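Local atomic coordinates of exodeoxyribonuclease III (Archaeoglobus fulgidus, PDB entry 2VOA), a protein that acts as an AP endonuclease on abasic sites in DNA and probably uses two magnesium or manganese ions per subunit. Residues 32-37 with 101-106; 4-9 with 249-254; 53-58 with 65-70; 106-111 with 146-151. The protein carries 1 engineered substitution. All blocks are in the same frame, centred on the assembly; numbering follows the deposited sequence.

Contact 1 (32-37 with 101-106)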
loop_
_atom_site.group_PDB
_atom_site.type_symbol
_atom_site.label_atom_id
_atom_site.label_comp_id
_atom_site.label_asym_id
_atom_site.label_seq_id
_atom_site.Cartn_x
_atom_site.Cartn_y
_atom_site.Cartn_z
ATOM N N CYS A 32 23.159 -5.503 7.088
ATOM C CA CYS A 32 22.527 -6.834 6.994
ATOM C C CYS A 32 21.011 -6.695 7.067
ATOM O O CYS A 32 20.506 -5.990 7.937
ATOM C CB CYS A 32 23.002 -7.753 8.117
ATOM S SG CYS A 32 24.754 -8.063 7.995
ATOM N N MET A 33 20.289 -7.382 6.195
ATOM C CA MET A 33 18.835 -7.301 6.224
ATOM C C MET A 33 18.228 -8.689 6.356
ATOM O O MET A 33 18.785 -9.654 5.835
ATOM C CB MET A 33 18.324 -6.661 4.921
ATOM C CG MET A 33 18.679 -5.205 4.784
ATOM S SD MET A 33 18.482 -4.614 3.088
ATOM C CE MET A 33 20.116 -4.988 2.415
ATOM N N GLN A 34 17.096 -8.783 7.056
ATOM C CA GLN A 34 16.344 -10.038 7.166
ATOM C C GLN A 34 14.894 -9.845 6.783
ATOM O O GLN A 34 14.379 -8.714 6.792
ATOM C CB GLN A 34 16.419 -10.592 8.586
ATOM C CG GLN A 34 17.851 -10.692 9.128
ATOM C CD GLN A 34 18.332 -9.382 9.645
ATOM O OE1 GLN A 34 17.538 -8.581 10.176
ATOM N NE2 GLN A 34 19.616 -9.128 9.483
ATOM N N GLU A 35 14.220 -10.967 6.531
ATOM C CA GLU A 35 12.838 -10.968 6.030
ATOM C C GLU A 35 12.642 -10.057 4.819
ATOM O O GLU A 35 11.731 -9.234 4.759
ATOM C CB GLU A 35 11.825 -10.700 7.167
ATOM C CG GLU A 35 11.664 -11.935 8.019
ATOM C CD GLU A 35 10.409 -11.936 8.870
ATOM O OE1 GLU A 35 10.426 -11.313 9.953
ATOM O OE2 GLU A 35 9.421 -12.618 8.483
ATOM N N THR A 36 13.552 -10.201 3.855
ATOM C CA THR A 36 13.427 -9.542 2.546
ATOM C C THR A 36 12.204 -10.030 1.770
ATOM O O THR A 36 11.645 -9.283 0.940
ATOM C CB THR A 36 14.701 -9.724 1.679
ATOM O OG1 THR A 36 14.949 -11.118 1.498
ATOM C CG2 THR A 36 15.922 -9.106 2.373
ATOM N N LYS A 37 11.820 -11.284 2.010
ATOM C CA LYS A 37 10.587 -11.866 1.462
ATOM C C LYS A 37 10.499 -11.716 -0.064
ATOM O O LYS A 37 9.485 -11.235 -0.650
ATOM C CB LYS A 37 9.350 -11.287 2.159
ATOM C CG LYS A 37 9.258 -11.627 3.630
ATOM C CD LYS A 37 8.068 -10.949 4.284
ATOM C CE LYS A 37 8.057 -11.313 5.760
ATOM N NZ LYS A 37 6.945 -10.674 6.497
ATOM N N VAL A 101 31.403 -11.525 7.602
ATOM C CA VAL A 101 30.030 -11.158 8.007
ATOM C C VAL A 101 29.088 -12.329 7.860
ATOM O O VAL A 101 28.969 -12.897 6.777
ATOM C CB VAL A 101 29.469 -9.988 7.151
ATOM C CG1 VAL A 101 28.035 -9.630 7.603
ATOM C CG2 VAL A 101 30.376 -8.751 7.277
ATOM N N ILE A 102 28.412 -12.673 8.950
ATOM C CA ILE A 102 27.422 -13.776 8.927
ATOM C C ILE A 102 26.059 -13.189 9.318
ATOM O O ILE A 102 25.900 -12.714 10.425
ATOM C CB ILE A 102 27.780 -14.932 9.903
ATOM C CG1 ILE A 102 29.251 -15.356 9.783
ATOM C CG2 ILE A 102 26.823 -16.116 9.684
ATOM C CD1 ILE A 102 30.162 -14.824 10.912
ATOM N N ASN A 103 25.087 -13.245 8.403
ATOM C CA ASN A 103 23.770 -12.636 8.607
ATOM C C ASN A 103 22.719 -13.738 8.691
ATOM O O ASN A 103 22.507 -14.462 7.729
ATOM C CB ASN A 103 23.451 -11.706 7.439
ATOM C CG ASN A 103 22.031 -11.133 7.488
ATOM O OD1 ASN A 103 21.366 -11.127 8.538
ATOM N ND2 ASN A 103 21.596 -10.562 6.332
ATOM N N THR A 104 22.088 -13.876 9.858
ATOM C CA THR A 104 21.114 -14.948 10.093
ATOM C C THR A 104 19.712 -14.416 10.392
ATOM O O THR A 104 19.541 -13.397 11.115
ATOM C CB THR A 104 21.512 -15.867 11.301
ATOM O OG1 THR A 104 21.615 -15.063 12.474
ATOM C CG2 THR A 104 22.844 -16.567 11.071
ATOM N N TYR A 105 18.716 -15.139 9.881
ATOM C CA TYR A 105 17.344 -14.950 10.271
ATOM C C TYR A 105 16.910 -16.270 10.911
ATOM O O TYR A 105 16.555 -17.234 10.214
ATOM C CB TYR A 105 16.455 -14.561 9.065
ATOM C CG TYR A 105 15.001 -14.506 9.419
ATOM C CD1 TYR A 105 14.569 -13.779 10.542
ATOM C CD2 TYR A 105 14.043 -15.206 8.664
ATOM C CE1 TYR A 105 13.232 -13.743 10.909
ATOM C CE2 TYR A 105 12.695 -15.179 9.009
ATOM C CZ TYR A 105 12.297 -14.460 10.142
ATOM O OH TYR A 105 10.971 -14.436 10.501
ATOM N N VAL A 106 17.036 -16.335 12.235
ATOM C CA VAL A 106 16.796 -17.570 12.989
ATOM C C VAL A 106 15.315 -17.931 12.973
ATOM O O VAL A 106 14.475 -17.058 13.081
ATOM C CB VAL A 106 17.331 -17.376 14.425
ATOM C CG1 VAL A 106 16.955 -18.554 15.333
ATOM C CG2 VAL A 106 18.870 -17.139 14.388
#

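Contact 2 (4-9 with 249-254)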
loop_
_atom_site.group_PDB
_atom_site.type_symbol
_atom_site.label_atom_id
_atom_site.label_comp_id
_atom_site.label_asym_id
_atom_site.label_seq_id
_atom_site.Cartn_x
_atom_site.Cartn_y
_atom_site.Cartn_z
ATOM N N ILE A 4 28.452 -0.830 11.060
ATOM C CA ILE A 4 27.750 -2.056 10.647
ATOM C C ILE A 4 26.356 -2.056 11.241
ATOM O O ILE A 4 26.193 -1.799 12.440
ATOM C CB ILE A 4 28.547 -3.329 11.054
ATOM C CG1 ILE A 4 29.913 -3.313 10.378
ATOM C CG2 ILE A 4 27.781 -4.611 10.596
ATOM C CD1 ILE A 4 30.941 -4.299 10.978
ATOM N N ALA A 5 25.350 -2.320 10.415
ATOM C CA ALA A 5 23.978 -2.294 10.912
ATOM C C ALA A 5 23.237 -3.569 10.539
ATOM O O ALA A 5 23.641 -4.300 9.616
ATOM C CB ALA A 5 23.257 -1.071 10.373
ATOM N N THR A 6 22.157 -3.831 11.265
ATOM C CA THR A 6 21.253 -4.943 10.963
ATOM C C THR A 6 19.802 -4.469 11.003
ATOM O O THR A 6 19.428 -3.664 11.867
ATOM C CB THR A 6 21.510 -6.193 11.889
ATOM O OG1 THR A 6 20.645 -7.273 11.514
ATOM C CG2 THR A 6 21.319 -5.901 13.373
ATOM N N PHE A 7 18.970 -4.989 10.103
ATOM C CA PHE A 7 17.585 -4.464 9.956
ATOM C C PHE A 7 16.669 -5.519 9.357
ATOM O O PHE A 7 16.865 -5.897 8.202
ATOM C CB PHE A 7 17.641 -3.210 9.054
ATOM C CG PHE A 7 16.352 -2.404 8.955
ATOM C CD1 PHE A 7 15.315 -2.516 9.881
ATOM C CD2 PHE A 7 16.212 -1.486 7.913
ATOM C CE1 PHE A 7 14.149 -1.729 9.757
ATOM C CE2 PHE A 7 15.060 -0.701 7.775
ATOM C CZ PHE A 7 14.022 -0.820 8.699
ATOM N N ASN A 8 15.673 -5.960 10.140
ATOM C CA ASN A 8 14.589 -6.790 9.619
ATOM C C ASN A 8 13.611 -5.845 8.922
ATOM O O ASN A 8 13.012 -4.981 9.554
ATOM C CB ASN A 8 13.937 -7.582 10.761
ATOM C CG ASN A 8 12.794 -8.428 10.278
ATOM O OD1 ASN A 8 12.004 -7.998 9.420
ATOM N ND2 ASN A 8 12.692 -9.644 10.825
ATOM N N VAL A 9 13.511 -5.983 7.600
ATOM C CA VAL A 9 12.795 -4.998 6.773
ATOM C C VAL A 9 11.309 -5.310 6.531
ATOM O O VAL A 9 10.568 -4.473 5.993
ATOM C CB VAL A 9 13.524 -4.782 5.399
ATOM C CG1 VAL A 9 14.940 -4.275 5.612
ATOM C CG2 VAL A 9 13.519 -6.075 4.570
ATOM N N LEU A 249 13.367 -2.063 14.227
ATOM C CA LEU A 249 14.258 -0.899 14.101
ATOM C C LEU A 249 15.648 -1.363 13.604
ATOM O O LEU A 249 16.087 -2.471 13.960
ATOM C CB LEU A 249 14.502 -0.274 15.492
ATOM C CG LEU A 249 13.457 0.558 16.223
ATOM C CD1 LEU A 249 12.257 -0.284 16.647
ATOM C CD2 LEU A 249 14.100 1.200 17.432
ATOM N N PRO A 250 16.369 -0.522 12.819
ATOM C CA PRO A 250 17.783 -0.859 12.598
ATOM C C PRO A 250 18.580 -0.828 13.904
ATOM O O PRO A 250 18.326 0.024 14.785
ATOM C CB PRO A 250 18.290 0.290 11.692
ATOM C CG PRO A 250 17.083 0.773 11.005
ATOM C CD PRO A 250 16.005 0.704 12.080
ATOM N N LEU A 251 19.533 -1.743 14.018
ATOM C CA LEU A 251 20.479 -1.749 15.119
ATOM C C LEU A 251 21.839 -1.440 14.475
ATOM O O LEU A 251 22.187 -2.060 13.454
ATOM C CB LEU A 251 20.474 -3.108 15.841
ATOM C CG LEU A 251 21.433 -3.237 17.029
ATOM C CD1 LEU A 251 21.009 -2.301 18.171
ATOM C CD2 LEU A 251 21.515 -4.716 17.485
ATOM N N VAL A 252 22.549 -0.454 15.032
ATOM C CA VAL A 252 23.771 0.112 14.423
ATOM C C VAL A 252 24.935 -0.039 15.400
ATOM O O VAL A 252 24.768 0.216 16.599
ATOM C CB VAL A 252 23.593 1.623 14.075
ATOM C CG1 VAL A 252 24.822 2.177 13.323
ATOM C CG2 VAL A 252 22.311 1.849 13.253
ATOM N N ALA A 253 26.095 -0.477 14.908
ATOM C CA ALA A 253 27.315 -0.486 15.730
ATOM C C ALA A 253 28.423 0.233 14.981
ATOM O O ALA A 253 28.513 0.135 13.742
ATOM C CB ALA A 253 27.752 -1.933 16.019
ATOM N N VAL A 254 29.249 0.950 15.734
ATOM C CA VAL A 254 30.383 1.713 15.210
ATOM C C VAL A 254 31.667 1.222 15.891
ATOM O O VAL A 254 31.722 1.074 17.127
ATOM C CB VAL A 254 30.195 3.234 15.388
ATOM C CG1 VAL A 254 31.376 4.005 14.782
ATOM C CG2 VAL A 254 28.855 3.704 14.771
HETATM O O HOH W 1 15.981 -5.095 12.968
#

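Contact 3 (53-58 with 65-70)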
loop_
_atom_site.group_PDB
_atom_site.type_symbol
_atom_site.label_atom_id
_atom_site.label_comp_id
_atom_site.label_asym_id
_atom_site.label_seq_id
_atom_site.Cartn_x
_atom_site.Cartn_y
_atom_site.Cartn_z
ATOM N N TYR A 53 25.549 1.315 -3.387
ATOM C CA TYR A 53 25.687 0.089 -2.582
ATOM C C TYR A 53 25.691 -1.183 -3.423
ATOM O O TYR A 53 24.829 -1.378 -4.283
ATOM C CB TYR A 53 24.592 0.006 -1.504
ATOM C CG TYR A 53 24.938 0.825 -0.284
ATOM C CD1 TYR A 53 24.712 2.209 -0.251
ATOM C CD2 TYR A 53 25.530 0.215 0.828
ATOM C CE1 TYR A 53 25.056 2.975 0.872
ATOM C CE2 TYR A 53 25.875 0.980 1.972
ATOM C CZ TYR A 53 25.634 2.344 1.976
ATOM O OH TYR A 53 25.982 3.070 3.101
ATOM N N HIS A 54 26.664 -2.050 -3.158
ATOM C CA HIS A 54 26.584 -3.439 -3.578
ATOM C C HIS A 54 25.533 -4.100 -2.720
ATOM O O HIS A 54 25.308 -3.685 -1.576
ATOM C CB HIS A 54 27.919 -4.151 -3.361
ATOM C CG HIS A 54 29.024 -3.619 -4.213
ATOM N ND1 HIS A 54 29.892 -2.635 -3.786
ATOM C CD2 HIS A 54 29.397 -3.929 -5.472
ATOM C CE1 HIS A 54 30.751 -2.359 -4.752
ATOM N NE2 HIS A 54 30.475 -3.133 -5.785
ATOM N N VAL A 55 24.898 -5.132 -3.268
ATOM C CA VAL A 55 23.973 -5.920 -2.469
ATOM C C VAL A 55 24.030 -7.375 -2.926
ATOM O O VAL A 55 23.976 -7.677 -4.140
ATOM C CB VAL A 55 22.525 -5.314 -2.470
ATOM C CG1 VAL A 55 21.870 -5.372 -3.861
ATOM C CG2 VAL A 55 21.650 -5.953 -1.402
ATOM N N VAL A 56 24.208 -8.257 -1.950
ATOM C CA VAL A 56 24.086 -9.709 -2.173
ATOM C C VAL A 56 22.860 -10.266 -1.433
ATOM O O VAL A 56 22.441 -9.711 -0.410
ATOM C CB VAL A 56 25.403 -10.463 -1.826
ATOM C CG1 VAL A 56 26.539 -10.009 -2.769
ATOM C CG2 VAL A 56 25.832 -10.243 -0.399
ATOM N N PHE A 57 22.260 -11.327 -1.975
ATOM C CA PHE A 57 20.949 -11.733 -1.466
ATOM C C PHE A 57 20.637 -13.192 -1.671
ATOM O O PHE A 57 21.086 -13.813 -2.640
ATOM C CB PHE A 57 19.853 -10.857 -2.081
ATOM C CG PHE A 57 20.043 -10.606 -3.559
ATOM C CD1 PHE A 57 19.527 -11.503 -4.506
ATOM C CD2 PHE A 57 20.773 -9.493 -4.003
ATOM C CE1 PHE A 57 19.709 -11.275 -5.872
ATOM C CE2 PHE A 57 20.958 -9.266 -5.382
ATOM C CZ PHE A 57 20.421 -10.160 -6.306
ATOM N N SER A 58 19.843 -13.733 -0.745
ATOM C CA SER A 58 19.449 -15.135 -0.797
ATOM C C SER A 58 18.052 -15.226 -0.228
ATOM O O SER A 58 17.843 -14.962 0.953
ATOM C CB SER A 58 20.392 -16.008 0.043
ATOM O OG SER A 58 20.115 -17.392 -0.173
ATOM N N GLY A 65 14.315 -14.833 3.778
ATOM C CA GLY A 65 15.103 -14.013 2.836
ATOM C C GLY A 65 16.072 -13.111 3.614
ATOM O O GLY A 65 15.697 -12.434 4.588
ATOM N N VAL A 66 17.327 -13.112 3.187
ATOM C CA VAL A 66 18.380 -12.313 3.837
ATOM C C VAL A 66 19.218 -11.621 2.743
ATOM O O VAL A 66 19.295 -12.099 1.616
ATOM C CB VAL A 66 19.307 -13.205 4.716
ATOM C CG1 VAL A 66 18.598 -13.654 6.008
ATOM C CG2 VAL A 66 19.853 -14.423 3.937
ATOM N N ALA A 67 19.827 -10.494 3.070
ATOM C CA ALA A 67 20.647 -9.757 2.094
ATOM C C ALA A 67 21.686 -8.976 2.886
ATOM O O ALA A 67 21.505 -8.751 4.102
ATOM C CB ALA A 67 19.763 -8.818 1.271
ATOM N N ILE A 68 22.793 -8.608 2.222
ATOM C CA ILE A 68 23.756 -7.677 2.829
ATOM C C ILE A 68 24.078 -6.613 1.774
ATOM O O ILE A 68 24.448 -6.951 0.638
ATOM C CB ILE A 68 25.074 -8.363 3.257
ATOM C CG1 ILE A 68 24.810 -9.612 4.104
ATOM C CG2 ILE A 68 26.027 -7.328 3.971
ATOM C CD1 ILE A 68 26.064 -10.527 4.198
ATOM N N ALA A 69 23.873 -5.351 2.151
ATOM C CA ALA A 69 24.300 -4.195 1.334
ATOM C C ALA A 69 25.624 -3.639 1.880
ATOM O O ALA A 69 25.853 -3.624 3.108
ATOM C CB ALA A 69 23.212 -3.126 1.329
ATOM N N SER A 70 26.506 -3.212 0.983
ATOM C CA SER A 70 27.807 -2.715 1.413
ATOM C C SER A 70 28.449 -1.758 0.430
ATOM O O SER A 70 28.145 -1.774 -0.778
ATOM C CB SER A 70 28.754 -3.886 1.722
ATOM O OG SER A 70 28.971 -4.712 0.580
#

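Contact 4 (106-111 with 146-151). With nucleotides of chain D.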
loop_
_atom_site.group_PDB
_atom_site.type_symbol
_atom_site.label_atom_id
_atom_site.label_comp_id
_atom_site.label_asym_id
_atom_site.label_seq_id
_atom_site.Cartn_x
_atom_site.Cartn_y
_atom_site.Cartn_z
ATOM N N VAL A 106 17.036 -16.335 12.235
ATOM C CA VAL A 106 16.796 -17.570 12.989
ATOM C C VAL A 106 15.315 -17.931 12.973
ATOM O O VAL A 106 14.475 -17.058 13.081
ATOM C CB VAL A 106 17.331 -17.376 14.425
ATOM C CG1 VAL A 106 16.955 -18.554 15.333
ATOM C CG2 VAL A 106 18.870 -17.139 14.388
ATOM N N PRO A 107 14.966 -19.243 12.840
ATOM C CA PRO A 107 13.516 -19.578 12.925
ATOM C C PRO A 107 12.846 -19.015 14.191
ATOM O O PRO A 107 13.367 -19.141 15.305
ATOM C CB PRO A 107 13.503 -21.121 12.939
ATOM C CG PRO A 107 14.766 -21.472 12.120
ATOM C CD PRO A 107 15.796 -20.432 12.604
ATOM N N GLN A 108 11.696 -18.379 14.008
ATOM C CA GLN A 108 11.002 -17.762 15.142
ATOM C C GLN A 108 10.456 -18.803 16.148
ATOM O O GLN A 108 10.568 -18.606 17.350
ATOM C CB GLN A 108 9.896 -16.835 14.644
ATOM C CG GLN A 108 9.300 -15.978 15.751
ATOM C CD GLN A 108 7.976 -16.508 16.297
ATOM O OE1 GLN A 108 7.367 -17.449 15.764
ATOM N NE2 GLN A 108 7.512 -15.879 17.360
ATOM N N GLY A 109 9.902 -19.907 15.651
ATOM C CA GLY A 109 9.499 -21.029 16.519
ATOM C C GLY A 109 8.008 -21.232 16.748
ATOM O O GLY A 109 7.601 -22.320 17.168
ATOM N N PHE A 110 7.205 -20.196 16.502
ATOM C CA PHE A 110 5.721 -20.271 16.582
ATOM C C PHE A 110 5.178 -20.412 18.023
ATOM O O PHE A 110 4.728 -19.432 18.638
ATOM C CB PHE A 110 5.168 -21.401 15.683
ATOM C CG PHE A 110 3.663 -21.509 15.691
ATOM C CD1 PHE A 110 2.868 -20.369 15.575
ATOM C CD2 PHE A 110 3.040 -22.754 15.811
ATOM C CE1 PHE A 110 1.471 -20.463 15.579
ATOM C CE2 PHE A 110 1.632 -22.867 15.815
ATOM C CZ PHE A 110 0.848 -21.718 15.701
ATOM N N LYS A 111 5.210 -21.638 18.560
ATOM C CA LYS A 111 4.801 -21.905 19.944
ATOM C C LYS A 111 5.715 -22.982 20.492
ATOM O O LYS A 111 6.155 -23.854 19.737
ATOM C CB LYS A 111 3.351 -22.392 20.019
ATOM C CG LYS A 111 2.305 -21.316 19.693
ATOM C CD LYS A 111 0.987 -21.969 19.294
ATOM C CE LYS A 111 -0.199 -21.042 19.518
ATOM N NZ LYS A 111 -1.490 -21.772 19.335
ATOM N N ASP A 146 18.414 -11.134 12.904
ATOM C CA ASP A 146 17.249 -11.226 13.726
ATOM C C ASP A 146 17.302 -12.627 14.287
ATOM O O ASP A 146 17.047 -13.603 13.575
ATOM C CB ASP A 146 15.985 -11.000 12.907
ATOM C CG ASP A 146 14.723 -11.041 13.754
ATOM O OD1 ASP A 146 14.763 -11.417 14.960
ATOM O OD2 ASP A 146 13.652 -10.715 13.181
ATOM N N MET A 147 17.674 -12.693 15.558
ATOM C CA MET A 147 17.931 -13.959 16.264
ATOM C C MET A 147 16.660 -14.600 16.789
ATOM O O MET A 147 16.657 -15.778 17.159
ATOM C CB MET A 147 18.898 -13.681 17.437
ATOM C CG MET A 147 20.226 -12.967 17.038
ATOM S SD MET A 147 21.035 -13.698 15.589
ATOM C CE MET A 147 22.481 -12.637 15.558
ATOM N N ASN A 148 15.583 -13.820 16.869
ATOM C CA ASN A 148 14.352 -14.284 17.521
ATOM C C ASN A 148 14.648 -14.879 18.891
ATOM O O ASN A 148 14.020 -15.828 19.344
ATOM C CB ASN A 148 13.571 -15.251 16.621
ATOM C CG ASN A 148 12.848 -14.515 15.504
ATOM O OD1 ASN A 148 12.075 -13.589 15.763
ATOM N ND2 ASN A 148 13.105 -14.912 14.267
ATOM N N VAL A 149 15.606 -14.263 19.572
ATOM C CA VAL A 149 15.909 -14.633 20.953
ATOM C C VAL A 149 16.254 -13.363 21.698
ATOM O O VAL A 149 17.133 -12.606 21.271
ATOM C CB VAL A 149 17.114 -15.618 21.061
ATOM C CG1 VAL A 149 17.479 -15.899 22.542
ATOM C CG2 VAL A 149 16.818 -16.937 20.337
ATOM N N ALA A 150 15.568 -13.171 22.812
ATOM C CA ALA A 150 15.860 -12.093 23.748
ATOM C C ALA A 150 16.593 -12.786 24.915
ATOM O O ALA A 150 15.957 -13.481 25.743
ATOM C CB ALA A 150 14.561 -11.463 24.219
ATOM N N PRO A 151 17.937 -12.667 24.950
ATOM C CA PRO A 151 18.696 -13.551 25.856
ATOM C C PRO A 151 18.595 -13.227 27.353
ATOM O O PRO A 151 18.720 -14.146 28.179
ATOM C CB PRO A 151 20.149 -13.375 25.386
ATOM C CG PRO A 151 20.196 -11.981 24.839
ATOM C CD PRO A 151 18.831 -11.781 24.168
ATOM P P DC D 10 6.767 -17.980 10.541
ATOM O OP1 DC D 10 8.162 -18.177 10.055
ATOM O OP2 DC D 10 6.126 -18.971 11.453
ATOM O "O5'" DC D 10 6.724 -16.575 11.266
ATOM C "C5'" DC D 10 7.333 -15.447 10.667
ATOM C "C4'" DC D 10 7.002 -14.260 11.538
ATOM O "O4'" DC D 10 5.588 -13.968 11.447
ATOM C "C3'" DC D 10 7.254 -14.480 13.024
ATOM O "O3'" DC D 10 8.088 -13.453 13.488
ATOM C "C2'" DC D 10 5.885 -14.418 13.705
ATOM C "C1'" DC D 10 5.128 -13.540 12.712
ATOM N N1 DC D 10 3.633 -13.627 12.709
ATOM C C2 DC D 10 2.919 -12.421 12.588
ATOM O O2 DC D 10 3.530 -11.343 12.510
ATOM N N3 DC D 10 1.562 -12.463 12.560
ATOM C C4 DC D 10 0.926 -13.630 12.643
ATOM N N4 DC D 10 -0.411 -13.587 12.617
ATOM C C5 DC D 10 1.632 -14.878 12.770
ATOM C C6 DC D 10 2.977 -14.831 12.791
#

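Contact 1 (32-37 with 101-106)
One face of the Tyr105 ring is overlaid by Glu35, whose CG makes a CH-pi contact 3.7 Å from the centroid of the Tyr105 ring, offset toward the rim. The carboxylate of Glu35 runs on over the phenol end, only 13° from parallel with the ring, and brings Glu35 CD to 3.0 Å from Tyr105 OH. Gln34 CB comes to the same ring obliquely. Two amides meet differently: the planes of Gln34 and Asn103 stand 87° apart. Gln34 NE2 donates to Asn103 OD1 at 2.8 Å, with the acceptor in the amide plane of Gln34 but the donor tilted from the carbonyl plane of Asn103. A bend in the Gln34 chain (chi2 81°) folds its amide back to this position. Asn103 ND2 gives a 3.0 Å bond to Met33 O, reaching it from above the peptide carbonyl plane. With one end accepting and the other donating, the asparagine amide is fixed in rotation. Beyond it the contact becomes apolar: Cys32 SG touches Val101 CG1 at 3.7 Å, small groups that suit a close approach between layers. The strands 32-34 and 101-105 run nearly parallel, but with axes 7.2 Å apart they face each other from separate sheets. Gln34 NE2 also bonds Thr6 OG1, and Glu35 OE1 receives Asn8 ND2. The buried Asn103 amide, Gln34 NE2 and Glu35 OE1 thus have specific partners. The Glu35 carboxylate, a predicted magnesium ligand, is held by Asn8, a long salt bridge from Lys37 NZ to OE2 and packing against Tyr105, a predicted active-site residue, not by a bond to the phenol.

Contact 2 (4-9 with 249-254)
Phe7 and Pro250 make the compact end of this contact. Their side chains lie alongside each other, and Pro250 CG sits over the centre of the Phe7 ring at 3.7 Å from its centroid in a CH-pi contact, while Val9 CG1 approaches the opposite face nearer the rim. A flat ring and a rigid pyrrolidine fit here, since Phe7 CG stands anti to the backbone N (chi1 -171°) and lays its face against the proline. A serine in place of Phe7 would probably open a gap between Pro250 and Val9 and leave both without their aromatic surface. Paired backbone bonds zip the strands together: Thr6 N reaches Leu251 O at 2.8 Å, and Ala253 N reaches Ile4 O at 2.8 Å. On the face of Thr6 and Leu251, Thr6 CG2 rests 3.8 Å from Leu251 CB, and Thr6 OG1 bonds Gln34. On the side of Phe7, packing slackens along the strand to the small Ala5, its CB 4.2 Å from Val252 CG2, where Trp22 of helix 16-26 covers both. The loose end lies beyond Phe7, where a water accepts from Asn8 N at 3.0 Å and donates to Leu249 O, filling the place of a strand bond. Antiparallel pairing of the N-terminal and C-terminal strands inside one sheet is part of the DNase I-like alpha/beta sandwich, and here it leads to Asn8, a predicted magnesium ligand.

Contact 3 (53-58 with 65-70)
Gly65 CA meets Ser58 O at 3.5 Å where the pairing begins; its positive phi (99°) would press a beta carbon against the preceding carbonyl, so the lack of a side chain suits it. Val66 exchanges two backbone bonds with Ser58, and its branched side chain reaches Ile92 and Tyr105 of the other sheet. Ala67 follows in a non-hydrogen-bonded pair with Phe57, their CB atoms 3.9 Å apart; with Phe57 CG between the backbone N and the carbonyl carbon (chi1 43°), the ring turns away to stack on Phe43, for which the alanine methyl leaves room. Ile68 and Val56 form the next hydrogen-bonded pair, Ile68 N to Val56 O at 2.9 Å, their side chains side by side. Ala69 returns to the face of Val55, Val55 CG2 standing 4.2 Å from Ala69 CB under Phe48 of helix 45-49. Ser70 closes the ladder: its carbonyl accepts His54 N at 2.8 Å and lies at the edge of the His54 ring, near its plane, while Ser70 OG bonds Glu72 O. Here Tyr53 CD2 comes to 3.5 Å from Ser70 C, with Ser70 N in plane at the ring edge. A glycine in place of Tyr53 would probably strip cover from Ala69 and Ser70 and leave Pro28 O without its phenol hydroxyl. These strands form a beta hairpin in the DNase I-like sandwich, strand 54-60 being an outermost strand of its sheet within this chain.

Contact 4 (106-111 with 146-151)
Gln108 lies between Asn148 and the DNA: Gln108 CG is 3.6 Å from O3' of DC10 of chain D and 3.7 Å from Asn148 OD1. The two side chains cross at about a right angle, their amide planes 85° apart. Both amides are secured by other partners. Asn148 ND2 donates to Val106 O at 2.8 Å, with that oxygen in the asparagine's amide plane, which holds its carboxamide rotation. The Gln108 chain bends (chi2 -100°), and Gln108 OE1 accepts Phe110 N at 2.8 Å from above its carbonyl plane; Gln108 NE2 bonds the cysteinesulfonic acid at position 167. One shell out, Asp146 OD1 accepts Asn148 N at 3.2 Å, an Asx turn that aligns the asparagine, while Asp146 OD2 takes Asn8 ND2. Val106 N donates to Asp146 O at 3.0 Å, tying the loops at their roots. The compact valine settles close against the carbonyl of Met147 in the other loop, Val106 CB being 3.2 Å from Met147 O, with Trp123 and Leu124 of helix 115-134 behind it. Lys120 NZ, from the same helix, bonds both Gln108 O and Asn148 O and so bridges the loops. Two loops leaving neighbouring strands of one sheet to shape a site at the bound DNA fit the active site of the ExoIII-like AP endonucleases; Asp146 is the predicted proton donor/acceptor and Asn148 the predicted transition-state stabiliser, both predicted magnesium ligands.

Contacts 1, 2 and 3 share one sheet: strand 30-34 sits between strands 2-8 and 63-70, so Cys32 O to Phe7 N (2.8 Å) joins contact 1 to contact 2, and Met33 N to Ala67 O (2.8 Å) joins it to contact 3. Contact 1 also reaches the second sheet, whose strand 99-105 runs on into contact 4 through the shared Val106. The predicted active site gathers where these meet: Asn8 of contact 2 reaches Asp146 of contact 4 by ND2 to OD2 at 2.8 Å, although the two contact centres are 17 Å apart. Contact 3, its centre 22 Å from that of contact 4, lies farther out, its Val66 packing against Tyr105.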